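Local atomic coordinates of malonyl CoA-acyl carrier protein transacylase (Mycobacterium tuberculosis, PDB entry 2QC3), a protein that transfers the malonyl group from malonyl-CoA to holo-acyl carrier protein, supplying malonyl-ACP for fatty acid biosynthesis. Residues A[253-258]-A[277-282]; A[222-227]-A[238-243]; A[38-43]-A[60-65]; A[67-72]-A[109-114]. All coordinates share one frame; numbering follows the deposited sequence.

Interaction 1. Residues A[253-258]-A[277-282]; sequences LCTATL and GIAKRE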
loop_
_atom_site.group_PDB
_atom_site.type_symbol
_atom_site.label_atom_id
_atom_site.label_comp_id
_atom_site.label_asym_id
_atom_site.label_seq_id
_atom_site.Cartn_x
_atom_site.Cartn_y
_atom_site.Cartn_z
ATOM N N LEU A 253 1.665 -7.954 11.481
ATOM C CA LEU A 253 0.535 -8.787 11.871
ATOM C C LEU A 253 -0.114 -9.435 10.642
ATOM O O LEU A 253 -0.661 -10.535 10.721
ATOM C CB LEU A 253 -0.500 -7.955 12.648
ATOM C CG LEU A 253 -0.002 -7.333 13.962
ATOM C CD1 LEU A 253 -1.154 -6.632 14.687
ATOM C CD2 LEU A 253 0.594 -8.434 14.855
ATOM N N CYS A 254 -0.042 -8.765 9.499
ATOM C CA CYS A 254 -0.626 -9.318 8.292
ATOM C C CYS A 254 0.160 -10.554 7.850
ATOM O O CYS A 254 -0.418 -11.584 7.507
ATOM C CB CYS A 254 -0.634 -8.274 7.164
ATOM S SG CYS A 254 -1.834 -6.932 7.379
ATOM N N THR A 255 1.482 -10.453 7.865
ATOM C CA THR A 255 2.302 -11.574 7.445
ATOM C C THR A 255 2.169 -12.725 8.435
ATOM O O THR A 255 2.238 -13.889 8.050
ATOM C CB THR A 255 3.769 -11.173 7.322
ATOM O OG1 THR A 255 3.882 -10.013 6.489
ATOM C CG2 THR A 255 4.558 -12.304 6.702
ATOM N N ALA A 256 1.983 -12.395 9.712
ATOM C CA ALA A 256 1.812 -13.413 10.746
ATOM C C ALA A 256 0.538 -14.189 10.430
ATOM O O ALA A 256 0.469 -15.401 10.624
ATOM C CB ALA A 256 1.702 -12.757 12.127
ATOM N N THR A 257 -0.469 -13.484 9.929
ATOM C CA THR A 257 -1.728 -14.123 9.573
ATOM C C THR A 257 -1.559 -15.002 8.334
ATOM O O THR A 257 -2.198 -16.048 8.213
ATOM C CB THR A 257 -2.829 -13.075 9.314
ATOM O OG1 THR A 257 -3.085 -12.348 10.525
ATOM C CG2 THR A 257 -4.117 -13.756 8.848
ATOM N N LEU A 258 -0.704 -14.576 7.412
ATOM C CA LEU A 258 -0.455 -15.356 6.203
ATOM C C LEU A 258 0.157 -16.693 6.610
ATOM O O LEU A 258 -0.175 -17.739 6.051
ATOM C CB LEU A 258 0.503 -14.611 5.272
ATOM C CG LEU A 258 -0.018 -13.287 4.707
ATOM C CD1 LEU A 258 1.075 -12.604 3.888
ATOM C CD2 LEU A 258 -1.252 -13.556 3.848
ATOM N N GLY A 277 9.891 -9.731 -0.104
ATOM C CA GLY A 277 11.005 -10.029 0.779
ATOM C C GLY A 277 10.590 -10.083 2.239
ATOM O O GLY A 277 11.032 -10.957 2.986
ATOM N N ILE A 278 9.751 -9.141 2.658
ATOM C CA ILE A 278 9.286 -9.133 4.037
ATOM C C ILE A 278 8.468 -10.396 4.290
ATOM O O ILE A 278 8.674 -11.074 5.289
ATOM C CB ILE A 278 8.412 -7.884 4.344
ATOM C CG1 ILE A 278 9.297 -6.661 4.586
ATOM C CG2 ILE A 278 7.592 -8.120 5.600
ATOM C CD1 ILE A 278 10.365 -6.441 3.547
ATOM N N ALA A 279 7.560 -10.715 3.369
ATOM C CA ALA A 279 6.707 -11.894 3.493
ATOM C C ALA A 279 7.498 -13.203 3.510
ATOM O O ALA A 279 7.083 -14.173 4.149
ATOM C CB ALA A 279 5.689 -11.921 2.364
ATOM N N LYS A 280 8.629 -13.225 2.808
ATOM C CA LYS A 280 9.487 -14.410 2.748
ATOM C C LYS A 280 10.007 -14.791 4.124
ATOM O O LYS A 280 10.035 -15.964 4.486
ATOM C CB LYS A 280 10.715 -14.159 1.866
ATOM C CG LYS A 280 10.526 -14.296 0.377
ATOM C CD LYS A 280 11.815 -13.893 -0.314
ATOM C CE LYS A 280 11.757 -14.107 -1.810
ATOM N NZ LYS A 280 11.723 -15.531 -2.186
ATOM N N ARG A 281 10.436 -13.784 4.877
ATOM C CA ARG A 281 11.011 -14.004 6.194
ATOM C C ARG A 281 10.155 -14.842 7.138
ATOM O O ARG A 281 10.686 -15.622 7.929
ATOM C CB ARG A 281 11.355 -12.660 6.847
ATOM C CG ARG A 281 12.288 -12.792 8.039
ATOM C CD ARG A 281 12.703 -11.444 8.631
ATOM N NE ARG A 281 13.613 -10.681 7.775
ATOM C CZ ARG A 281 13.225 -9.857 6.805
ATOM N NH1 ARG A 281 11.936 -9.674 6.552
ATOM N NH2 ARG A 281 14.131 -9.205 6.088
ATOM N N GLU A 282 8.837 -14.695 7.057
ATOM C CA GLU A 282 7.950 -15.451 7.934
ATOM C C GLU A 282 7.424 -16.702 7.242
ATOM O O GLU A 282 7.137 -17.708 7.893
ATOM C CB GLU A 282 6.776 -14.579 8.389
ATOM C CG GLU A 282 7.169 -13.172 8.832
ATOM C CD GLU A 282 8.256 -13.152 9.887
ATOM O OE1 GLU A 282 8.810 -12.061 10.143
ATOM O OE2 GLU A 282 8.555 -14.219 10.464
#
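Helices 251-260 and 275-282 approach each other through Thr255 and Ala279, whose CA atoms are 5.9 Å apart; the axes of the two short segments pass at 9.4 Å with a signed crossing angle of -50°. Both belong to the α/β part of the acyltransferase fold: helix 251-260 leads into strand 263-268, and helix 275-282 provides the β-α-β crossover from that strand to its parallel neighbour 288-290. The contact illustrates how a small, branched residue packs two segments together with no hydrogen bond between them. Thr255 points at the second helix and turns its methyl outward, CG2 lying anti to the backbone N. That methyl settles over the backbone at Ala279, with CG2 3.9 Å from the CA of Ala279, and also meets the aliphatic root of Glu282, the two side chains crossing at about a right angle. The hydroxyl is turned back along its own helix, where OG1 makes a weak hydrogen bond to the carbonyl of Trp251; this gives a buried polar atom a partner at home. Glu282 is bent at its second torsion (-53°), and its carboxylate pairs with Arg259, further along the helix of Thr255, so a salt bridge joins the same two helices beside the methyl packing. The tightest approach is CG2 of Thr255 to CG of Glu282, at 3.5 Å, with CG2 of Thr255 also 3.6 Å from CB of Glu282.

Interaction 2. Residues A[222-227]-A[238-243]; sequences LLSNRD and MDTLVS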
loop_
_atom_site.group_PDB
_atom_site.type_symbol
_atom_site.label_atom_id
_atom_site.label_comp_id
_atom_site.label_asym_id
_atom_site.label_seq_id
_atom_site.Cartn_x
_atom_site.Cartn_y
_atom_site.Cartn_z
ATOM N N LEU A 222 -9.549 -11.161 2.829
ATOM C CA LEU A 222 -8.915 -9.852 2.728
ATOM C C LEU A 222 -8.434 -9.392 4.096
ATOM O O LEU A 222 -9.236 -9.193 5.014
ATOM C CB LEU A 222 -9.920 -8.841 2.156
ATOM C CG LEU A 222 -9.509 -7.375 1.946
ATOM C CD1 LEU A 222 -8.414 -7.259 0.881
ATOM C CD2 LEU A 222 -10.726 -6.590 1.514
ATOM N N LEU A 223 -7.122 -9.232 4.230
ATOM C CA LEU A 223 -6.523 -8.788 5.486
ATOM C C LEU A 223 -6.476 -7.266 5.560
ATOM O O LEU A 223 -6.551 -6.586 4.536
ATOM C CB LEU A 223 -5.105 -9.342 5.622
ATOM C CG LEU A 223 -4.995 -10.865 5.572
ATOM C CD1 LEU A 223 -3.555 -11.277 5.858
ATOM C CD2 LEU A 223 -5.946 -11.473 6.601
ATOM N N SER A 224 -6.349 -6.745 6.777
ATOM C CA SER A 224 -6.288 -5.310 7.002
ATOM C C SER A 224 -5.030 -4.917 7.773
ATOM O O SER A 224 -4.600 -5.630 8.678
ATOM C CB SER A 224 -7.526 -4.845 7.783
ATOM O OG SER A 224 -7.429 -3.471 8.113
ATOM N N ASN A 225 -4.456 -3.774 7.404
ATOM C CA ASN A 225 -3.258 -3.236 8.049
ATOM C C ASN A 225 -3.556 -2.876 9.502
ATOM O O ASN A 225 -2.648 -2.683 10.306
ATOM C CB ASN A 225 -2.789 -1.967 7.322
ATOM C CG ASN A 225 -2.133 -2.256 5.991
ATOM O OD1 ASN A 225 -1.891 -1.337 5.208
ATOM N ND2 ASN A 225 -1.823 -3.526 5.726
ATOM N N ARG A 226 -4.836 -2.755 9.821
ATOM C CA ARG A 226 -5.255 -2.413 11.177
ATOM C C ARG A 226 -4.688 -3.386 12.207
ATOM O O ARG A 226 -4.066 -2.980 13.196
ATOM C CB ARG A 226 -6.781 -2.438 11.268
ATOM C CG ARG A 226 -7.313 -2.120 12.649
ATOM C CD ARG A 226 -8.824 -2.279 12.704
ATOM N NE ARG A 226 -9.361 -1.709 13.932
ATOM C CZ ARG A 226 -10.616 -1.863 14.349
ATOM N NH1 ARG A 226 -11.478 -2.576 13.637
ATOM N NH2 ARG A 226 -11.011 -1.296 15.482
ATOM N N ASP A 227 -4.902 -4.674 11.965
ATOM C CA ASP A 227 -4.444 -5.700 12.895
ATOM C C ASP A 227 -4.075 -7.025 12.233
ATOM O O ASP A 227 -3.988 -8.052 12.903
ATOM C CB ASP A 227 -5.534 -5.940 13.931
ATOM C CG ASP A 227 -6.888 -6.204 13.296
ATOM O OD1 ASP A 227 -7.884 -6.319 14.043
ATOM O OD2 ASP A 227 -6.962 -6.297 12.051
ATOM N N MET A 238 -14.634 -1.255 4.541
ATOM C CA MET A 238 -14.567 0.173 4.235
ATOM C C MET A 238 -14.342 1.039 5.467
ATOM O O MET A 238 -13.544 1.975 5.424
ATOM C CB MET A 238 -15.826 0.625 3.489
ATOM C CG MET A 238 -16.005 -0.061 2.144
ATOM S SD MET A 238 -14.519 0.020 1.104
ATOM C CE MET A 238 -14.605 1.743 0.536
ATOM N N ASP A 239 -15.035 0.727 6.560
ATOM C CA ASP A 239 -14.870 1.489 7.796
ATOM C C ASP A 239 -13.421 1.393 8.265
ATOM O O ASP A 239 -12.835 2.371 8.718
ATOM C CB ASP A 239 -15.797 0.954 8.898
ATOM C CG ASP A 239 -17.257 1.293 8.651
ATOM O OD1 ASP A 239 -17.529 2.181 7.817
ATOM O OD2 ASP A 239 -18.132 0.682 9.300
ATOM N N THR A 240 -12.847 0.202 8.155
ATOM C CA THR A 240 -11.468 -0.005 8.562
ATOM C C THR A 240 -10.509 0.738 7.638
ATOM O O THR A 240 -9.519 1.312 8.098
ATOM C CB THR A 240 -11.128 -1.503 8.576
ATOM O OG1 THR A 240 -11.929 -2.147 9.573
ATOM C CG2 THR A 240 -9.653 -1.729 8.887
ATOM N N LEU A 241 -10.809 0.729 6.341
ATOM C CA LEU A 241 -9.979 1.423 5.358
ATOM C C LEU A 241 -9.927 2.922 5.663
ATOM O O LEU A 241 -8.859 3.530 5.648
ATOM C CB LEU A 241 -10.528 1.202 3.943
ATOM C CG LEU A 241 -9.904 2.034 2.812
ATOM C CD1 LEU A 241 -8.420 1.757 2.709
ATOM C CD2 LEU A 241 -10.585 1.719 1.503
ATOM N N VAL A 242 -11.082 3.516 5.950
ATOM C CA VAL A 242 -11.136 4.941 6.251
ATOM C C VAL A 242 -10.329 5.229 7.511
ATOM O O VAL A 242 -9.493 6.131 7.545
ATOM C CB VAL A 242 -12.589 5.403 6.459
ATOM C CG1 VAL A 242 -12.621 6.880 6.841
ATOM C CG2 VAL A 242 -13.385 5.170 5.186
ATOM N N SER A 243 -10.568 4.431 8.542
ATOM C CA SER A 243 -9.874 4.589 9.807
ATOM C C SER A 243 -8.353 4.431 9.691
ATOM O O SER A 243 -7.603 5.107 10.391
ATOM C CB SER A 243 -10.444 3.594 10.821
ATOM O OG SER A 243 -9.828 3.756 12.077
HETATM O O HOH W 1 -11.238 -3.954 11.296
#
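A small, partly buried contact, mixed in chemistry, joins Ser224 and Arg226, in the loop after strand 221-222, to Thr240 on helix 234-243. Thr240 is central because its two branches serve different partners. Its methyl projects between the loop residues: CG2 lies 3.8 Å from the CB of Arg226 and makes a short approach of 2.9 Å to the OG of Ser224, a packing contact rather than a polar bond. That serine oxygen is engaged within its own loop, where it accepts from the N of Arg226 at 3.2 Å and an N-H...O angle of 162°, closing an ST turn. The arginine leaves this turn fully extended and crosses the threonine at about a right angle. One water then joins the polar ends: it lies at the guanidinium edge, in plane, accepting from NH1 of Arg226 at 2.7 Å, and is 2.6 Å from OG1 of Thr240, which is also hydrogen-bonded to the carbonyl of Ala236. Between the two turn residues, Asn225 turns its amide to the nucleophile loop, bonding the N of Ser92 and the O of Gly90. The loop therefore backs what is probably the nucleophile elbow (GxSxG), whose Ser92 is the probable catalytic serine of this FabD-family enzyme.

Interaction 3. Residues A[38-43]-A[60-65]; sequences ADLDLA and AQPLIV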
loop_
_atom_site.group_PDB
_atom_site.type_symbol
_atom_site.label_atom_id
_atom_site.label_comp_id
_atom_site.label_asym_id
_atom_site.label_seq_id
_atom_site.Cartn_x
_atom_site.Cartn_y
_atom_site.Cartn_z
ATOM N N ALA A 38 -10.386 9.606 -11.473
ATOM C CA ALA A 38 -9.473 10.265 -10.545
ATOM C C ALA A 38 -9.136 11.682 -11.005
ATOM O O ALA A 38 -8.347 12.380 -10.361
ATOM C CB ALA A 38 -8.195 9.452 -10.414
ATOM N N ASP A 39 -9.732 12.097 -12.120
ATOM C CA ASP A 39 -9.495 13.430 -12.670
ATOM C C ASP A 39 -8.000 13.720 -12.699
ATOM O O ASP A 39 -7.547 14.782 -12.277
ATOM C CB ASP A 39 -10.223 14.483 -11.827
ATOM C CG ASP A 39 -10.038 15.887 -12.363
ATOM O OD1 ASP A 39 -10.286 16.096 -13.570
ATOM O OD2 ASP A 39 -9.648 16.779 -11.581
ATOM N N LEU A 40 -7.240 12.762 -13.213
ATOM C CA LEU A 40 -5.795 12.880 -13.287
ATOM C C LEU A 40 -5.306 12.197 -14.564
ATOM O O LEU A 40 -5.773 11.115 -14.910
ATOM C CB LEU A 40 -5.181 12.195 -12.063
ATOM C CG LEU A 40 -4.016 12.822 -11.295
ATOM C CD1 LEU A 40 -4.397 14.211 -10.799
ATOM C CD2 LEU A 40 -3.665 11.917 -10.113
ATOM N N ASP A 41 -4.370 12.826 -15.265
ATOM C CA ASP A 41 -3.830 12.251 -16.493
ATOM C C ASP A 41 -2.851 11.152 -16.099
ATOM O O ASP A 41 -1.640 11.320 -16.222
ATOM C CB ASP A 41 -3.099 13.320 -17.308
ATOM C CG ASP A 41 -2.855 12.898 -18.751
ATOM O OD1 ASP A 41 -2.477 11.730 -18.989
ATOM O OD2 ASP A 41 -3.030 13.746 -19.652
ATOM N N LEU A 42 -3.381 10.032 -15.621
ATOM C CA LEU A 42 -2.549 8.912 -15.195
ATOM C C LEU A 42 -1.628 8.408 -16.303
ATOM O O LEU A 42 -0.527 7.934 -16.033
ATOM C CB LEU A 42 -3.431 7.764 -14.693
ATOM C CG LEU A 42 -4.303 8.077 -13.472
ATOM C CD1 LEU A 42 -5.168 6.877 -13.135
ATOM C CD2 LEU A 42 -3.415 8.447 -12.292
ATOM N N ALA A 43 -2.084 8.513 -17.546
ATOM C CA ALA A 43 -1.300 8.063 -18.692
ATOM C C ALA A 43 0.083 8.707 -18.723
ATOM O O ALA A 43 1.099 8.011 -18.723
ATOM C CB ALA A 43 -2.045 8.372 -19.985
ATOM N N ALA A 60 1.205 9.749 -6.632
ATOM C CA ALA A 60 1.703 8.385 -6.478
ATOM C C ALA A 60 0.670 7.396 -5.962
ATOM O O ALA A 60 0.694 6.219 -6.320
ATOM C CB ALA A 60 2.918 8.369 -5.574
ATOM N N GLN A 61 -0.241 7.858 -5.119
ATOM C CA GLN A 61 -1.236 6.945 -4.589
ATOM C C GLN A 61 -2.159 6.361 -5.682
ATOM O O GLN A 61 -2.279 5.140 -5.809
ATOM C CB GLN A 61 -2.025 7.633 -3.465
ATOM C CG GLN A 61 -1.258 7.761 -2.164
ATOM C CD GLN A 61 -2.145 8.127 -0.993
ATOM O OE1 GLN A 61 -3.151 7.473 -0.737
ATOM N NE2 GLN A 61 -1.763 9.167 -0.265
ATOM N N PRO A 62 -2.812 7.214 -6.496
ATOM C CA PRO A 62 -3.680 6.641 -7.529
ATOM C C PRO A 62 -2.873 5.956 -8.629
ATOM O O PRO A 62 -3.339 5.013 -9.261
ATOM C CB PRO A 62 -4.451 7.857 -8.042
ATOM C CG PRO A 62 -3.447 8.955 -7.907
ATOM C CD PRO A 62 -2.842 8.686 -6.548
ATOM N N LEU A 63 -1.656 6.440 -8.847
ATOM C CA LEU A 63 -0.777 5.884 -9.866
ATOM C C LEU A 63 -0.370 4.467 -9.467
ATOM O O LEU A 63 -0.402 3.544 -10.286
ATOM C CB LEU A 63 0.457 6.777 -10.017
ATOM C CG LEU A 63 1.379 6.572 -11.222
ATOM C CD1 LEU A 63 0.591 6.726 -12.519
ATOM C CD2 LEU A 63 2.512 7.596 -11.158
ATOM N N ILE A 64 0.005 4.295 -8.202
ATOM C CA ILE A 64 0.393 2.983 -7.699
ATOM C C ILE A 64 -0.778 2.007 -7.764
ATOM O O ILE A 64 -0.610 0.861 -8.184
ATOM C CB ILE A 64 0.909 3.067 -6.248
ATOM C CG1 ILE A 64 2.251 3.801 -6.228
ATOM C CG2 ILE A 64 1.071 1.659 -5.651
ATOM C CD1 ILE A 64 2.730 4.161 -4.838
ATOM N N VAL A 65 -1.959 2.458 -7.346
ATOM C CA VAL A 65 -3.145 1.613 -7.384
ATOM C C VAL A 65 -3.471 1.276 -8.838
ATOM O O VAL A 65 -3.857 0.149 -9.146
ATOM C CB VAL A 65 -4.373 2.312 -6.719
ATOM C CG1 VAL A 65 -5.646 1.524 -7.005
ATOM C CG2 VAL A 65 -4.164 2.408 -5.211
#
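The turn between helices 27-37 and 42-47, with the first residue of the latter, brings Leu40 and Leu42 against the kinked opening part of helix 57-77, at Pro62 and Leu63. It is a compact reversal: a Schellman motif with positive phi at Asp39 ends the first helix, and Asp41 stands at the N-cap of the next, its carboxylate capping the N of Arg44. Backbone at Asp39 and the carboxylate of Asp41 finish the helix ends, and the leucines do the packing. Leu40 reaches the proline ring, CD2 lying 3.7 Å from CG of Pro62, with the two side chains crossing at about a right angle. Leu42 follows more loosely, its CD2 4.4 Å from CB of the same proline. Leu63 approaches from one residue further along; with CG anti to the backbone N (chi1 -167°), its CD1 is placed 4.4 Å from CD2 of Leu42 and 3.9 Å from the O of Leu42. Pro62 has no N-H to give to the preceding turn, so the helix kinks just where its ring receives the leucines. Ile31 and Trp34 of helix 27-37 also touch Leu42. The pairing is that of a Schellman motif followed by an N-cap, packed on a proline kink in the helical layer of the acyltransferase domain.

Interaction 4. Residues A[67-72]-A[109-114]; sequences ATLLAH and DAVALA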
loop_
_atom_site.group_PDB
_atom_site.type_symbol
_atom_site.label_atom_id
_atom_site.label_comp_id
_atom_site.label_asym_id
_atom_site.label_seq_id
_atom_site.Cartn_x
_atom_site.Cartn_y
_atom_site.Cartn_z
ATOM N N ALA A 67 -1.372 1.026 -11.415
ATOM C CA ALA A 67 -0.402 0.046 -11.895
ATOM C C ALA A 67 -0.784 -1.334 -11.374
ATOM O O ALA A 67 -0.766 -2.326 -12.114
ATOM C CB ALA A 67 0.991 0.410 -11.411
ATOM N N THR A 68 -1.140 -1.389 -10.095
ATOM C CA THR A 68 -1.521 -2.649 -9.480
ATOM C C THR A 68 -2.723 -3.304 -10.132
ATOM O O THR A 68 -2.701 -4.502 -10.427
ATOM C CB THR A 68 -1.804 -2.492 -7.967
ATOM O OG1 THR A 68 -0.577 -2.212 -7.289
ATOM C CG2 THR A 68 -2.399 -3.785 -7.387
ATOM N N LEU A 69 -3.764 -2.517 -10.368
ATOM C CA LEU A 69 -4.975 -3.052 -10.956
ATOM C C LEU A 69 -4.852 -3.404 -12.436
ATOM O O LEU A 69 -5.545 -4.298 -12.910
ATOM C CB LEU A 69 -6.143 -2.092 -10.692
ATOM C CG LEU A 69 -6.326 -1.851 -9.180
ATOM C CD1 LEU A 69 -7.572 -1.006 -8.913
ATOM C CD2 LEU A 69 -6.426 -3.200 -8.454
ATOM N N LEU A 70 -3.986 -2.717 -13.173
ATOM C CA LEU A 70 -3.806 -3.059 -14.587
ATOM C C LEU A 70 -3.329 -4.507 -14.637
ATOM O O LEU A 70 -3.827 -5.315 -15.425
ATOM C CB LEU A 70 -2.752 -2.167 -15.246
ATOM C CG LEU A 70 -3.141 -0.745 -15.643
ATOM C CD1 LEU A 70 -1.909 -0.025 -16.157
ATOM C CD2 LEU A 70 -4.231 -0.780 -16.712
ATOM N N ALA A 71 -2.370 -4.825 -13.770
ATOM C CA ALA A 71 -1.806 -6.165 -13.685
ATOM C C ALA A 71 -2.881 -7.145 -13.252
ATOM O O ALA A 71 -2.998 -8.242 -13.803
ATOM C CB ALA A 71 -0.652 -6.182 -12.695
ATOM N N HIS A 72 -3.664 -6.750 -12.255
ATOM C CA HIS A 72 -4.737 -7.601 -11.768
ATOM C C HIS A 72 -5.785 -7.803 -12.852
ATOM O O HIS A 72 -6.344 -8.892 -12.993
ATOM C CB HIS A 72 -5.420 -6.987 -10.553
ATOM C CG HIS A 72 -6.723 -7.641 -10.219
ATOM N ND1 HIS A 72 -6.805 -8.923 -9.718
ATOM C CD2 HIS A 72 -7.999 -7.211 -10.362
ATOM C CE1 HIS A 72 -8.075 -9.253 -9.564
ATOM N NE2 HIS A 72 -8.821 -8.231 -9.947
ATOM N N ASP A 109 -13.409 2.812 -9.273
ATOM C CA ASP A 109 -13.694 3.473 -8.007
ATOM C C ASP A 109 -12.474 3.412 -7.092
ATOM O O ASP A 109 -12.221 4.337 -6.321
ATOM C CB ASP A 109 -14.900 2.831 -7.310
ATOM C CG ASP A 109 -16.219 3.161 -7.997
ATOM O OD1 ASP A 109 -16.338 4.272 -8.561
ATOM O OD2 ASP A 109 -17.139 2.319 -7.963
ATOM N N ALA A 110 -11.716 2.323 -7.178
ATOM C CA ALA A 110 -10.519 2.171 -6.354
ATOM C C ALA A 110 -9.506 3.268 -6.686
ATOM O O ALA A 110 -8.955 3.913 -5.791
ATOM C CB ALA A 110 -9.891 0.789 -6.577
ATOM N N VAL A 111 -9.257 3.476 -7.975
ATOM C CA VAL A 111 -8.304 4.497 -8.385
ATOM C C VAL A 111 -8.757 5.896 -7.979
ATOM O O VAL A 111 -7.958 6.684 -7.480
ATOM C CB VAL A 111 -8.058 4.455 -9.899
ATOM C CG1 VAL A 111 -7.168 5.618 -10.314
ATOM C CG2 VAL A 111 -7.395 3.125 -10.270
ATOM N N ALA A 112 -10.037 6.195 -8.184
ATOM C CA ALA A 112 -10.583 7.501 -7.817
ATOM C C ALA A 112 -10.528 7.701 -6.298
ATOM O O ALA A 112 -10.284 8.809 -5.823
ATOM C CB ALA A 112 -12.023 7.627 -8.302
ATOM N N LEU A 113 -10.768 6.626 -5.546
ATOM C CA LEU A 113 -10.736 6.689 -4.089
ATOM C C LEU A 113 -9.296 6.924 -3.653
ATOM O O LEU A 113 -9.018 7.638 -2.691
ATOM C CB LEU A 113 -11.248 5.379 -3.483
ATOM C CG LEU A 113 -11.244 5.345 -1.952
ATOM C CD1 LEU A 113 -12.180 6.438 -1.422
ATOM C CD2 LEU A 113 -11.673 3.965 -1.457
ATOM N N ALA A 114 -8.377 6.303 -4.374
ATOM C CA ALA A 114 -6.973 6.462 -4.083
ATOM C C ALA A 114 -6.564 7.926 -4.371
ATOM O O ALA A 114 -5.811 8.534 -3.607
ATOM C CB ALA A 114 -6.167 5.474 -4.938
#
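Leu69 bridges helices 57-77 and 107-125 by packing on Ala110 and Val111, and these three residues account for essentially all of the 80 Å² buried between the segments. Leu69 gives 44 Å² of this, Ala110 another 21 Å² and Val111 the remaining 15 Å². The backbones stay well separated, for even the closest CA atoms, those of Leu69 and Val111, are 8.6 Å apart; the gap is crossed mainly by one long side chain. Leu69 points at the other helix, and its second torsion of -174° stretches CD1 away from its own CA, so that this methyl makes the close contacts to both residues. It comes tip to tip with Ala110, CD1 to CB at 3.7 Å, and more loosely beside Val111, CD1 to CG2 at 4.4 Å. The match is one of sizes: the alanine ends at CB, and the leucine extends far enough to meet it. Val111 lends one branch, while its CG1 is turned to other neighbours. No hydrogen bond joins the segments; the backbone amides bond within their helices, as from N of Leu113 to O of Asp109 (2.8 Å). Trp34 of helix 27-37 lies against Leu69, and helix 94-101, which follows the nucleophile-elbow serine, contributes Ala100 against Leu69 and Ile96 against Ala110. Remote from the probable catalytic residues, the contact is plain hydrophobic packing of the buried helical layer that accompanies the parallel sheet in this α/β acyltransferase fold.

Interactions 3 and 4 form a continuous apolar core: both use helix 57-77, their centres lie about 8 Å apart, and Val111 of interaction 4 meets Leu42 of interaction 3, while Val65 packs on Ala114. Interaction 1 is buried too, but its centre lies on the opposite side of the chain's centre from both; it combines methyl packing with a salt bridge, just outside the segments, between the same two helices. Interaction 2 connects the regions, since Leu223 and Ser224 touch helix 251-260 and Leu241 touches Leu113. Among the four it is the partly buried one. Side-chain packing is purely apolar in interactions 3 and 4, and mixed in interactions 1 and 2, where polar groups and, in interaction 2, a water take part.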